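Local coordinates for protein serine protease pet (Escherichia coli, PDB 4OM9) that acts as a secreted serine protease enterotoxin of enteroaggregative strains, an autotransporter passenger that probably cleaves host alpha-fodrin, at residues Ile721-Glu733 with Thr742-Lys754. Sequence-based numbering, arbitrary orientation.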
# COMPACT_ATOMS: atom_id res chain seq x y z
N ILE A 721 -24.82 -18.95 -7.00
CA ILE A 721 -25.00 -20.03 -6.01
C ILE A 721 -24.55 -19.71 -4.57
O ILE A 721 -23.55 -19.03 -4.36
CB ILE A 721 -24.26 -21.31 -6.50
CG1 ILE A 721 -25.09 -22.08 -7.53
CG2 ILE A 721 -23.84 -22.21 -5.35
CD1 ILE A 721 -25.10 -21.49 -8.93
N THR A 722 -25.30 -20.19 -3.58
CA THR A 722 -24.93 -20.05 -2.17
C THR A 722 -25.18 -21.31 -1.34
O THR A 722 -26.30 -21.78 -1.25
CB THR A 722 -25.70 -18.90 -1.50
OG1 THR A 722 -27.09 -19.22 -1.46
CG2 THR A 722 -25.51 -17.58 -2.24
N PRO A 723 -24.11 -21.88 -0.74
CA PRO A 723 -24.31 -22.86 0.34
C PRO A 723 -24.25 -22.22 1.73
O PRO A 723 -23.70 -21.12 1.88
CB PRO A 723 -23.14 -23.83 0.14
CG PRO A 723 -22.07 -22.99 -0.43
CD PRO A 723 -22.76 -21.98 -1.32
N SER A 724 -24.81 -22.90 2.72
CA SER A 724 -25.02 -22.34 4.06
C SER A 724 -23.88 -22.63 5.02
O SER A 724 -22.90 -23.28 4.64
CB SER A 724 -26.33 -22.86 4.64
OG SER A 724 -26.19 -23.15 6.02
N MET A 725 -24.00 -22.15 6.26
CA MET A 725 -23.02 -22.44 7.32
C MET A 725 -23.50 -22.01 8.72
O MET A 725 -24.63 -21.54 8.88
CB MET A 725 -21.67 -21.79 6.99
CG MET A 725 -21.73 -20.48 6.20
SD MET A 725 -22.05 -19.07 7.25
CE MET A 725 -23.85 -19.07 7.33
N PHE A 726 -22.66 -22.18 9.75
CA PHE A 726 -23.08 -21.93 11.13
C PHE A 726 -22.32 -20.81 11.84
O PHE A 726 -21.17 -20.53 11.55
CB PHE A 726 -22.94 -23.18 12.00
CG PHE A 726 -23.23 -24.47 11.29
CD1 PHE A 726 -24.42 -24.66 10.61
CD2 PHE A 726 -22.31 -25.51 11.34
CE1 PHE A 726 -24.67 -25.85 9.97
CE2 PHE A 726 -22.56 -26.70 10.70
CZ PHE A 726 -23.74 -26.88 10.01
N TYR A 727 -22.97 -20.20 12.83
CA TYR A 727 -22.29 -19.28 13.74
C TYR A 727 -22.65 -19.61 15.18
O TYR A 727 -23.76 -19.34 15.62
CB TYR A 727 -22.66 -17.83 13.44
CG TYR A 727 -22.42 -17.40 12.02
CD1 TYR A 727 -21.16 -16.98 11.61
CD2 TYR A 727 -23.45 -17.41 11.10
CE1 TYR A 727 -20.94 -16.59 10.31
CE2 TYR A 727 -23.25 -17.01 9.80
CZ TYR A 727 -21.99 -16.60 9.41
OH TYR A 727 -21.79 -16.21 8.10
N ALA A 728 -21.70 -20.18 15.91
CA ALA A 728 -21.88 -20.43 17.33
C ALA A 728 -21.02 -19.47 18.14
O ALA A 728 -19.84 -19.26 17.82
CB ALA A 728 -21.55 -21.87 17.68
N ALA A 729 -21.61 -18.88 19.17
CA ALA A 729 -20.86 -18.12 20.16
C ALA A 729 -21.32 -18.53 21.55
O ALA A 729 -22.33 -18.03 22.05
CB ALA A 729 -21.03 -16.63 19.94
N GLY A 730 -20.59 -19.45 22.17
CA GLY A 730 -20.94 -19.98 23.47
C GLY A 730 -21.14 -18.91 24.52
O GLY A 730 -22.01 -19.05 25.39
N GLY A 731 -20.35 -17.85 24.43
CA GLY A 731 -20.41 -16.76 25.41
C GLY A 731 -21.39 -15.68 24.99
O GLY A 731 -21.46 -14.62 25.62
N TYR A 732 -22.13 -15.97 23.93
CA TYR A 732 -23.16 -15.09 23.39
C TYR A 732 -22.54 -13.91 22.65
O TYR A 732 -21.32 -13.74 22.63
CB TYR A 732 -24.12 -14.56 24.49
CG TYR A 732 -24.52 -15.50 25.62
CD1 TYR A 732 -24.45 -16.89 25.48
CD2 TYR A 732 -24.99 -14.99 26.83
CE1 TYR A 732 -24.82 -17.73 26.52
CE2 TYR A 732 -25.37 -15.83 27.86
CZ TYR A 732 -25.28 -17.20 27.70
OH TYR A 732 -25.65 -18.03 28.73
N GLU A 733 -23.40 -13.10 22.02
CA GLU A 733 -22.97 -11.83 21.46
C GLU A 733 -23.63 -10.69 22.20
O GLU A 733 -24.76 -10.81 22.68
CB GLU A 733 -23.26 -11.74 19.96
CG GLU A 733 -24.40 -12.59 19.48
CD GLU A 733 -23.94 -13.81 18.70
OE1 GLU A 733 -22.89 -13.73 18.02
OE2 GLU A 733 -24.65 -14.85 18.78
N THR A 742 -26.79 -8.19 11.85
CA THR A 742 -27.58 -8.75 10.77
C THR A 742 -27.22 -10.21 10.47
O THR A 742 -26.06 -10.56 10.26
CB THR A 742 -27.42 -7.91 9.48
OG1 THR A 742 -27.84 -6.57 9.73
CG2 THR A 742 -28.25 -8.49 8.33
N ALA A 743 -28.24 -11.06 10.45
CA ALA A 743 -28.08 -12.44 10.01
C ALA A 743 -29.05 -12.70 8.87
O ALA A 743 -30.22 -12.32 8.96
CB ALA A 743 -28.30 -13.41 11.15
N LYS A 744 -28.58 -13.35 7.82
CA LYS A 744 -29.37 -13.53 6.61
C LYS A 744 -28.74 -14.54 5.65
O LYS A 744 -27.59 -14.95 5.84
CB LYS A 744 -29.55 -12.20 5.89
CG LYS A 744 -28.28 -11.67 5.26
CD LYS A 744 -28.47 -10.25 4.73
CE LYS A 744 -27.16 -9.69 4.17
NZ LYS A 744 -27.33 -8.36 3.51
N ASN A 745 -29.49 -14.92 4.62
CA ASN A 745 -28.99 -15.77 3.54
C ASN A 745 -28.39 -17.08 4.00
O ASN A 745 -27.18 -17.27 3.91
CB ASN A 745 -27.96 -15.00 2.71
CG ASN A 745 -28.59 -14.21 1.58
OD1 ASN A 745 -29.05 -13.08 1.78
ND2 ASN A 745 -28.62 -14.79 0.39
N GLN A 746 -29.23 -17.99 4.47
CA GLN A 746 -28.81 -19.33 4.88
C GLN A 746 -27.75 -19.27 5.98
O GLN A 746 -26.68 -19.88 5.88
CB GLN A 746 -28.33 -20.13 3.68
CG GLN A 746 -29.48 -20.59 2.79
CD GLN A 746 -29.03 -21.18 1.48
OE1 GLN A 746 -27.84 -21.21 1.18
NE2 GLN A 746 -29.97 -21.67 0.69
N ALA A 747 -28.07 -18.51 7.02
CA ALA A 747 -27.26 -18.39 8.21
C ALA A 747 -27.95 -19.06 9.39
O ALA A 747 -29.11 -18.79 9.67
CB ALA A 747 -27.00 -16.93 8.52
N SER A 748 -27.24 -19.94 10.08
CA SER A 748 -27.76 -20.57 11.28
C SER A 748 -26.96 -20.11 12.50
O SER A 748 -25.82 -20.50 12.68
CB SER A 748 -27.72 -22.09 11.15
OG SER A 748 -28.12 -22.71 12.36
N VAL A 749 -27.58 -19.29 13.34
CA VAL A 749 -26.88 -18.58 14.40
C VAL A 749 -27.26 -19.06 15.80
O VAL A 749 -28.41 -18.94 16.21
CB VAL A 749 -27.16 -17.07 14.33
CG1 VAL A 749 -26.38 -16.32 15.39
CG2 VAL A 749 -26.85 -16.55 12.94
N THR A 750 -26.28 -19.59 16.53
CA THR A 750 -26.52 -20.07 17.88
C THR A 750 -25.81 -19.15 18.88
O THR A 750 -24.77 -18.59 18.58
CB THR A 750 -26.04 -21.54 18.05
OG1 THR A 750 -26.73 -22.39 17.12
CG2 THR A 750 -26.30 -22.07 19.46
N GLY A 751 -26.40 -18.99 20.06
CA GLY A 751 -25.78 -18.21 21.12
C GLY A 751 -26.58 -16.96 21.43
O GLY A 751 -27.00 -16.25 20.51
N ASP A 752 -26.79 -16.70 22.71
CA ASP A 752 -27.69 -15.63 23.15
C ASP A 752 -27.21 -14.27 22.65
O ASP A 752 -26.04 -14.10 22.33
CB ASP A 752 -27.81 -15.61 24.67
CG ASP A 752 -28.29 -16.94 25.24
OD1 ASP A 752 -29.08 -17.63 24.57
OD2 ASP A 752 -27.87 -17.30 26.36
N ILE A 753 -28.12 -13.31 22.57
CA ILE A 753 -27.72 -11.96 22.23
C ILE A 753 -28.34 -10.97 23.20
O ILE A 753 -29.55 -10.93 23.39
CB ILE A 753 -28.08 -11.58 20.78
CG1 ILE A 753 -28.06 -10.07 20.60
CG2 ILE A 753 -29.42 -12.13 20.40
CD1 ILE A 753 -28.24 -9.63 19.17
N LYS A 754 -27.48 -10.18 23.84
CA LYS A 754 -27.90 -9.23 24.83
C LYS A 754 -27.43 -7.84 24.43
O LYS A 754 -26.46 -7.71 23.68
CB LYS A 754 -27.36 -9.60 26.21
CG LYS A 754 -25.89 -9.38 26.36
CD LYS A 754 -25.44 -9.56 27.79
CE LYS A 754 -23.94 -9.33 27.90
NZ LYS A 754 -23.50 -9.22 29.32
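Tyr727 is gripped through its backbone at both ends: its N-H donates to Ser748 O (2.9 Å) and its O accepts from Thr750 N (2.7 Å). With Ser748 N to Met725 O and Ala729 N to Thr750 O, these bonds join strands 725-729 and 747-750 in parallel, their axes 4.7 Å apart at closest approach. Inside, chi1 -55° sets Tyr727 CG anti to the carbonyl carbon and swings the ring's CE2 edge in plane against Ala747 CB (4.0 Å), while CD2 touches Val749 CG2. The Tyr727 hydroxyl is satisfied by Thr712 O. Beyond the type I turn Ala729-Tyr732 the register slips by two residues, and a second ladder begins with Glu733 N to Asp752 O (2.8 Å) and Lys754 N to Glu733 O. There Asp752 CB makes a CH-pi contact over one face of the Tyr732 ring, 3.6 Å from its centroid, with ring and carboxylate planes 56° apart. Strands 697-699 and 788-791 flank the pair on successive rungs, as in the right-handed beta-helix of autotransporter passengers. Gly751 O accepts from Tyr790 OH; Glu733 OE2, another acceptor 3.2 Å from Gly751 O, may have its pKa raised.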